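Local atomic coordinates of tricorn protease (Thermoplasma acidophilum, PDB entry 1K32), a protein that acts as a serine protease in intracellular protein degradation, probably cutting peptides released by the proteasome, with beta propellers thought to gate substrate passage. Residues Lys197-Met202 against His214-Ile219; Ile267-Pro272 against Glu278-Gly283. One frame throughout, in Å; residues are numbered along the deposited sequence.

Interaction 1 (Lys197-Met202 against His214-Ile219); sequences KKIVDM and HRIYFI
I216 opens the contact on strand 215-220: its CD1 lies 3.7 Å from CD1 of I199, and the two isoleucines meet by these terminal methyls alone, their chains slanting past each other. I199 can offer that methyl because its CG1 sits between the backbone N and carbonyl carbon (chi1 49°). I199 and V200 form a classic beta bulge opposite I187, which is why two consecutive residues both turn toward 214-219. F218 comes next, and its ring receives V200 CG1 obliquely, 4.4 Å from CZ. The side chains of M202 and F218 run toward each other in a Met-aromatic contact, SD 5.2 Å from the ring centroid and 67° off its normal, a tilted approach. Replacing F218 by an alanine would probably leave the M202 thioether and V200 without their aromatic partner and open a gap between the sheets. D201, next to M202 in the chain, forms salt bridges with K198, R184 and K186, and R184 also hydrogen-bonds M202 O. With the nearest CA pair, V200 and I216, 9.7 Å apart and no hydrogen bond crossing, the two segments, in neighbouring sheets of the beta propeller, meet by apolar and sulfur-aromatic contact alone.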
loop_
_atom_site.group_PDB
_atom_site.type_symbol
_atom_site.label_atom_id
_atom_site.label_comp_id
_atom_site.label_asym_id
_atom_site.label_seq_id
_atom_site.Cartn_x
_atom_site.Cartn_y
_atom_site.Cartn_z
ATOM N N LYS A 197 -16.086 -58.977 -54.381
ATOM C CA LYS A 197 -17.375 -58.692 -54.973
ATOM C C LYS A 197 -18.377 -58.412 -53.853
ATOM O O LYS A 197 -18.338 -59.048 -52.802
ATOM C CB LYS A 197 -17.835 -59.900 -55.794
ATOM C CG LYS A 197 -19.288 -59.862 -56.215
ATOM C CD LYS A 197 -19.684 -61.158 -56.918
ATOM C CE LYS A 197 -21.130 -61.103 -57.397
ATOM N NZ LYS A 197 -21.553 -62.381 -58.047
ATOM N N LYS A 198 -19.266 -57.452 -54.073
ATOM C CA LYS A 198 -20.291 -57.123 -53.085
ATOM C C LYS A 198 -21.432 -58.133 -53.282
ATOM O O LYS A 198 -22.028 -58.188 -54.360
ATOM C CB LYS A 198 -20.787 -55.700 -53.327
ATOM C CG LYS A 198 -21.732 -55.149 -52.273
ATOM C CD LYS A 198 -22.130 -53.720 -52.625
ATOM C CE LYS A 198 -22.824 -53.691 -53.993
ATOM N NZ LYS A 198 -23.179 -52.313 -54.390
ATOM N N ILE A 199 -21.729 -58.945 -52.267
ATOM C CA ILE A 199 -22.784 -59.954 -52.407
ATOM C C ILE A 199 -24.092 -59.674 -51.669
ATOM O O ILE A 199 -25.146 -60.183 -52.056
ATOM C CB ILE A 199 -22.294 -61.369 -51.986
ATOM C CG1 ILE A 199 -21.599 -61.302 -50.627
ATOM C CG2 ILE A 199 -21.364 -61.947 -53.048
ATOM C CD1 ILE A 199 -21.280 -62.669 -50.054
ATOM N N VAL A 200 -24.032 -58.889 -50.601
ATOM C CA VAL A 200 -25.241 -58.550 -49.857
ATOM C C VAL A 200 -25.371 -57.030 -49.719
ATOM O O VAL A 200 -24.653 -56.385 -48.949
ATOM C CB VAL A 200 -25.255 -59.211 -48.473
ATOM C CG1 VAL A 200 -26.514 -58.810 -47.720
ATOM C CG2 VAL A 200 -25.216 -60.726 -48.629
ATOM N N ASP A 201 -26.284 -56.479 -50.511
ATOM C CA ASP A 201 -26.584 -55.063 -50.546
ATOM C C ASP A 201 -28.110 -54.988 -50.654
ATOM O O ASP A 201 -28.667 -55.056 -51.742
ATOM C CB ASP A 201 -25.930 -54.422 -51.779
ATOM C CG ASP A 201 -26.026 -52.903 -51.776
ATOM O OD1 ASP A 201 -27.034 -52.368 -51.265
ATOM O OD2 ASP A 201 -25.099 -52.244 -52.303
ATOM N N MET A 202 -28.778 -54.876 -49.512
ATOM C CA MET A 202 -30.235 -54.804 -49.465
ATOM C C MET A 202 -30.678 -53.376 -49.187
ATOM O O MET A 202 -29.865 -52.527 -48.822
ATOM C CB MET A 202 -30.766 -55.731 -48.369
ATOM C CG MET A 202 -30.531 -57.209 -48.658
ATOM S SD MET A 202 -30.938 -58.317 -47.294
ATOM C CE MET A 202 -29.442 -58.475 -46.573
ATOM N N HIS A 214 -22.336 -73.279 -45.311
ATOM C CA HIS A 214 -21.967 -72.399 -46.407
ATOM C C HIS A 214 -23.040 -71.344 -46.622
ATOM O O HIS A 214 -23.409 -71.018 -47.756
ATOM C CB HIS A 214 -21.714 -73.200 -47.683
ATOM C CG HIS A 214 -20.425 -73.954 -47.659
ATOM N ND1 HIS A 214 -20.202 -75.014 -46.810
ATOM C CD2 HIS A 214 -19.265 -73.758 -48.329
ATOM C CE1 HIS A 214 -18.958 -75.438 -46.953
ATOM N NE2 HIS A 214 -18.369 -74.691 -47.869
ATOM N N ARG A 215 -23.539 -70.823 -45.506
ATOM C CA ARG A 215 -24.553 -69.779 -45.522
ATOM C C ARG A 215 -24.163 -68.666 -44.572
ATOM O O ARG A 215 -23.618 -68.911 -43.498
ATOM C CB ARG A 215 -25.919 -70.326 -45.112
ATOM C CG ARG A 215 -26.525 -71.281 -46.118
ATOM C CD ARG A 215 -28.031 -71.098 -46.194
ATOM N NE ARG A 215 -28.449 -71.025 -47.588
ATOM C CZ ARG A 215 -29.292 -70.127 -48.078
ATOM N NH1 ARG A 215 -29.592 -70.155 -49.363
ATOM N NH2 ARG A 215 -29.836 -69.206 -47.298
ATOM N N ILE A 216 -24.432 -67.437 -44.978
ATOM C CA ILE A 216 -24.126 -66.294 -44.141
ATOM C C ILE A 216 -25.425 -65.913 -43.455
ATOM O O ILE A 216 -26.413 -65.616 -44.119
ATOM C CB ILE A 216 -23.641 -65.073 -44.971
ATOM C CG1 ILE A 216 -22.449 -65.458 -45.843
ATOM C CG2 ILE A 216 -23.252 -63.925 -44.033
ATOM C CD1 ILE A 216 -22.045 -64.378 -46.837
ATOM N N TYR A 217 -25.438 -65.955 -42.132
ATOM C CA TYR A 217 -26.624 -65.555 -41.395
ATOM C C TYR A 217 -26.415 -64.143 -40.862
ATOM O O TYR A 217 -25.291 -63.748 -40.511
ATOM C CB TYR A 217 -26.909 -66.530 -40.255
ATOM C CG TYR A 217 -27.356 -67.889 -40.741
ATOM C CD1 TYR A 217 -26.444 -68.790 -41.298
ATOM C CD2 TYR A 217 -28.695 -68.262 -40.667
ATOM C CE1 TYR A 217 -26.860 -70.029 -41.768
ATOM C CE2 TYR A 217 -29.125 -69.489 -41.132
ATOM C CZ TYR A 217 -28.209 -70.371 -41.682
ATOM O OH TYR A 217 -28.653 -71.589 -42.146
ATOM N N PHE A 218 -27.499 -63.373 -40.819
ATOM C CA PHE A 218 -27.423 -61.995 -40.364
ATOM C C PHE A 218 -28.790 -61.466 -39.971
ATOM O O PHE A 218 -29.811 -62.155 -40.108
ATOM C CB PHE A 218 -26.824 -61.113 -41.469
ATOM C CG PHE A 218 -27.560 -61.195 -42.778
ATOM C CD1 PHE A 218 -28.718 -60.456 -42.993
ATOM C CD2 PHE A 218 -27.104 -62.037 -43.793
ATOM C CE1 PHE A 218 -29.417 -60.558 -44.210
ATOM C CE2 PHE A 218 -27.787 -62.144 -45.005
ATOM C CZ PHE A 218 -28.952 -61.402 -45.213
ATOM N N ILE A 219 -28.808 -60.222 -39.515
ATOM C CA ILE A 219 -30.047 -59.604 -39.091
ATOM C C ILE A 219 -30.412 -58.367 -39.899
ATOM O O ILE A 219 -29.543 -57.557 -40.246
ATOM C CB ILE A 219 -29.965 -59.203 -37.599
ATOM C CG1 ILE A 219 -29.811 -60.455 -36.729
ATOM C CG2 ILE A 219 -31.206 -58.389 -37.201
ATOM C CD1 ILE A 219 -29.504 -60.155 -35.276
#

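Interaction 2 (Ile267-Pro272 against Glu278-Gly283); sequences IYIFNP and EKIEIG
Three backbone hydrogen bonds join I267-P272 to E278-G283 as the two arms of an antiparallel hairpin. I269 and E278 form a hydrogen-bonded pair, with I269 N to E278 O at 2.8 Å and E278 N to I269 O at 2.9 Å. I280 N reaches I267 O at an N-H...O angle of 169°, and Y268 with K279 makes the non-hydrogen-bonded pair between. Beyond it a water bridges the two segments, donating to I280 O and accepting from I267 N.

The apolar contacts centre on I280, whose CD1 reaches I269 CG1 at 3.6 Å and also meets I267 CG2, a pair modelled tighter than usual. I282 CD1 adds a looser touch on I267 CG1, 4.1 Å away.

With CG anti to the backbone N (chi1 176°), K279 lays its aliphatic stem over the Y268 ring on the other face: CG stands 4.3 Å from the centroid, 27° off the normal, a CH-pi contact. A bend at chi4 turns K279 NZ to E281 OE2 in a weak hydrogen bond, part of a salt bridge.

E278 lies alongside I269, its OE1 3.6 Å from I269 CD1 and salt-bridged to R258. I267, I269, I280 and I282 pack on I27 and F29 of strand 26-31: an outer hairpin of sheet 249-279 meets sheet 18-49, consistent with ring closure between this propeller's last and first blades, while K279 keeps its charge at the exposed edge.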
loop_
_atom_site.group_PDB
_atom_site.type_symbol
_atom_site.label_atom_id
_atom_site.label_comp_id
_atom_site.label_asym_id
_atom_site.label_seq_id
_atom_site.Cartn_x
_atom_site.Cartn_y
_atom_site.Cartn_z
ATOM N N ILE A 267 -31.479 -64.517 -23.634
ATOM C CA ILE A 267 -30.513 -65.136 -24.527
ATOM C C ILE A 267 -31.191 -66.321 -25.217
ATOM O O ILE A 267 -31.794 -67.167 -24.558
ATOM C CB ILE A 267 -29.287 -65.664 -23.742
ATOM C CG1 ILE A 267 -28.647 -64.532 -22.931
ATOM C CG2 ILE A 267 -28.297 -66.315 -24.698
ATOM C CD1 ILE A 267 -28.218 -63.330 -23.745
ATOM N N TYR A 268 -31.078 -66.378 -26.538
ATOM C CA TYR A 268 -31.690 -67.450 -27.306
ATOM C C TYR A 268 -30.696 -68.166 -28.218
ATOM O O TYR A 268 -29.642 -67.630 -28.546
ATOM C CB TYR A 268 -32.804 -66.905 -28.186
ATOM C CG TYR A 268 -33.983 -66.278 -27.468
ATOM C CD1 TYR A 268 -33.930 -64.969 -26.994
ATOM C CD2 TYR A 268 -35.180 -66.974 -27.335
ATOM C CE1 TYR A 268 -35.061 -64.364 -26.413
ATOM C CE2 TYR A 268 -36.308 -66.382 -26.759
ATOM C CZ TYR A 268 -36.245 -65.084 -26.308
ATOM O OH TYR A 268 -37.379 -64.500 -25.791
ATOM N N ILE A 269 -31.064 -69.373 -28.637
ATOM C CA ILE A 269 -30.242 -70.162 -29.544
ATOM C C ILE A 269 -31.055 -70.507 -30.786
ATOM O O ILE A 269 -32.202 -70.943 -30.687
ATOM C CB ILE A 269 -29.783 -71.500 -28.925
ATOM C CG1 ILE A 269 -28.838 -71.256 -27.752
ATOM C CG2 ILE A 269 -29.106 -72.347 -29.996
ATOM C CD1 ILE A 269 -28.292 -72.540 -27.140
ATOM N N PHE A 270 -30.457 -70.303 -31.950
ATOM C CA PHE A 270 -31.103 -70.635 -33.209
ATOM C C PHE A 270 -30.319 -71.779 -33.851
ATOM O O PHE A 270 -29.114 -71.650 -34.104
ATOM C CB PHE A 270 -31.108 -69.433 -34.150
ATOM C CG PHE A 270 -31.574 -69.760 -35.544
ATOM C CD1 PHE A 270 -32.866 -70.217 -35.769
ATOM C CD2 PHE A 270 -30.715 -69.624 -36.627
ATOM C CE1 PHE A 270 -33.291 -70.535 -37.055
ATOM C CE2 PHE A 270 -31.135 -69.942 -37.920
ATOM C CZ PHE A 270 -32.424 -70.398 -38.131
ATOM N N ASN A 271 -30.998 -72.900 -34.091
ATOM C CA ASN A 271 -30.361 -74.061 -34.716
ATOM C C ASN A 271 -30.619 -74.031 -36.221
ATOM O O ASN A 271 -31.727 -74.302 -36.673
ATOM C CB ASN A 271 -30.919 -75.369 -34.142
ATOM C CG ASN A 271 -30.734 -75.479 -32.645
ATOM O OD1 ASN A 271 -31.498 -74.905 -31.868
ATOM N ND2 ASN A 271 -29.712 -76.220 -32.227
ATOM N N PRO A 272 -29.596 -73.700 -37.018
ATOM C CA PRO A 272 -29.749 -73.643 -38.473
ATOM C C PRO A 272 -30.233 -74.966 -39.060
ATOM O O PRO A 272 -30.885 -74.991 -40.100
ATOM C CB PRO A 272 -28.349 -73.288 -38.951
ATOM C CG PRO A 272 -27.785 -72.512 -37.800
ATOM C CD PRO A 272 -28.228 -73.331 -36.623
ATOM N N GLU A 278 -34.674 -71.727 -29.307
ATOM C CA GLU A 278 -34.867 -72.039 -27.900
ATOM C C GLU A 278 -34.324 -70.955 -26.980
ATOM O O GLU A 278 -33.211 -70.442 -27.164
ATOM C CB GLU A 278 -34.214 -73.382 -27.549
ATOM C CG GLU A 278 -32.720 -73.478 -27.838
ATOM C CD GLU A 278 -32.104 -74.783 -27.334
ATOM O OE1 GLU A 278 -30.874 -74.977 -27.492
ATOM O OE2 GLU A 278 -32.852 -75.615 -26.774
ATOM N N LYS A 279 -35.131 -70.609 -25.989
ATOM C CA LYS A 279 -34.752 -69.607 -25.015
ATOM C C LYS A 279 -33.946 -70.305 -23.932
ATOM O O LYS A 279 -34.339 -71.362 -23.444
ATOM C CB LYS A 279 -35.995 -68.974 -24.402
ATOM C CG LYS A 279 -35.687 -67.985 -23.306
ATOM C CD LYS A 279 -36.959 -67.415 -22.719
ATOM C CE LYS A 279 -36.645 -66.480 -21.576
ATOM N NZ LYS A 279 -35.883 -67.170 -20.512
ATOM N N ILE A 280 -32.807 -69.728 -23.572
ATOM C CA ILE A 280 -31.984 -70.317 -22.533
ATOM C C ILE A 280 -32.483 -69.808 -21.185
ATOM O O ILE A 280 -32.680 -68.605 -20.996
ATOM C CB ILE A 280 -30.519 -69.932 -22.716
ATOM C CG1 ILE A 280 -30.102 -70.224 -24.153
ATOM C CG2 ILE A 280 -29.644 -70.724 -21.759
ATOM C CD1 ILE A 280 -28.838 -69.525 -24.545
ATOM N N GLU A 281 -32.702 -70.739 -20.262
ATOM C CA GLU A 281 -33.183 -70.405 -18.929
ATOM C C GLU A 281 -32.004 -70.115 -18.020
ATOM O O GLU A 281 -31.297 -71.034 -17.599
ATOM C CB GLU A 281 -34.000 -71.567 -18.359
ATOM C CG GLU A 281 -35.207 -71.919 -19.193
ATOM C CD GLU A 281 -36.202 -70.778 -19.278
ATOM O OE1 GLU A 281 -37.143 -70.861 -20.099
ATOM O OE2 GLU A 281 -36.045 -69.798 -18.520
ATOM N N ILE A 282 -31.793 -68.838 -17.712
ATOM C CA ILE A 282 -30.675 -68.455 -16.858
ATOM C C ILE A 282 -31.085 -68.041 -15.450
ATOM O O ILE A 282 -30.415 -68.401 -14.489
ATOM C CB ILE A 282 -29.846 -67.342 -17.518
ATOM C CG1 ILE A 282 -29.244 -67.877 -18.819
ATOM C CG2 ILE A 282 -28.746 -66.872 -16.578
ATOM C CD1 ILE A 282 -28.412 -66.876 -19.586
ATOM N N GLY A 283 -32.176 -67.296 -15.316
ATOM C CA GLY A 283 -32.609 -66.900 -13.984
ATOM C C GLY A 283 -31.923 -65.688 -13.370
ATOM O O GLY A 283 -31.078 -65.051 -14.005
HETATM O O HOH W 1 -32.458 -65.828 -21.315
#

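How the interactions relate
Interaction 1 is the more buried of the two, with no exposed residue among those that touch; interaction 2 is only partly buried and includes the exposed K279. They also differ in what they join. Residues 197-202 and 214-219 belong to successive four-stranded sheets, so side chains alone span the gap, whereas 267-272 and 278-283 are adjacent strands of one sheet and share backbone hydrogen bonds. The buried area follows suit, 171 Å² against 436 Å². They lie about 24 Å apart, centre to centre, yet the two contacts meet: Y217, turned away from interaction 1, places CE2 3.8 Å from F270 CE2, and its OH packs on P272 CB.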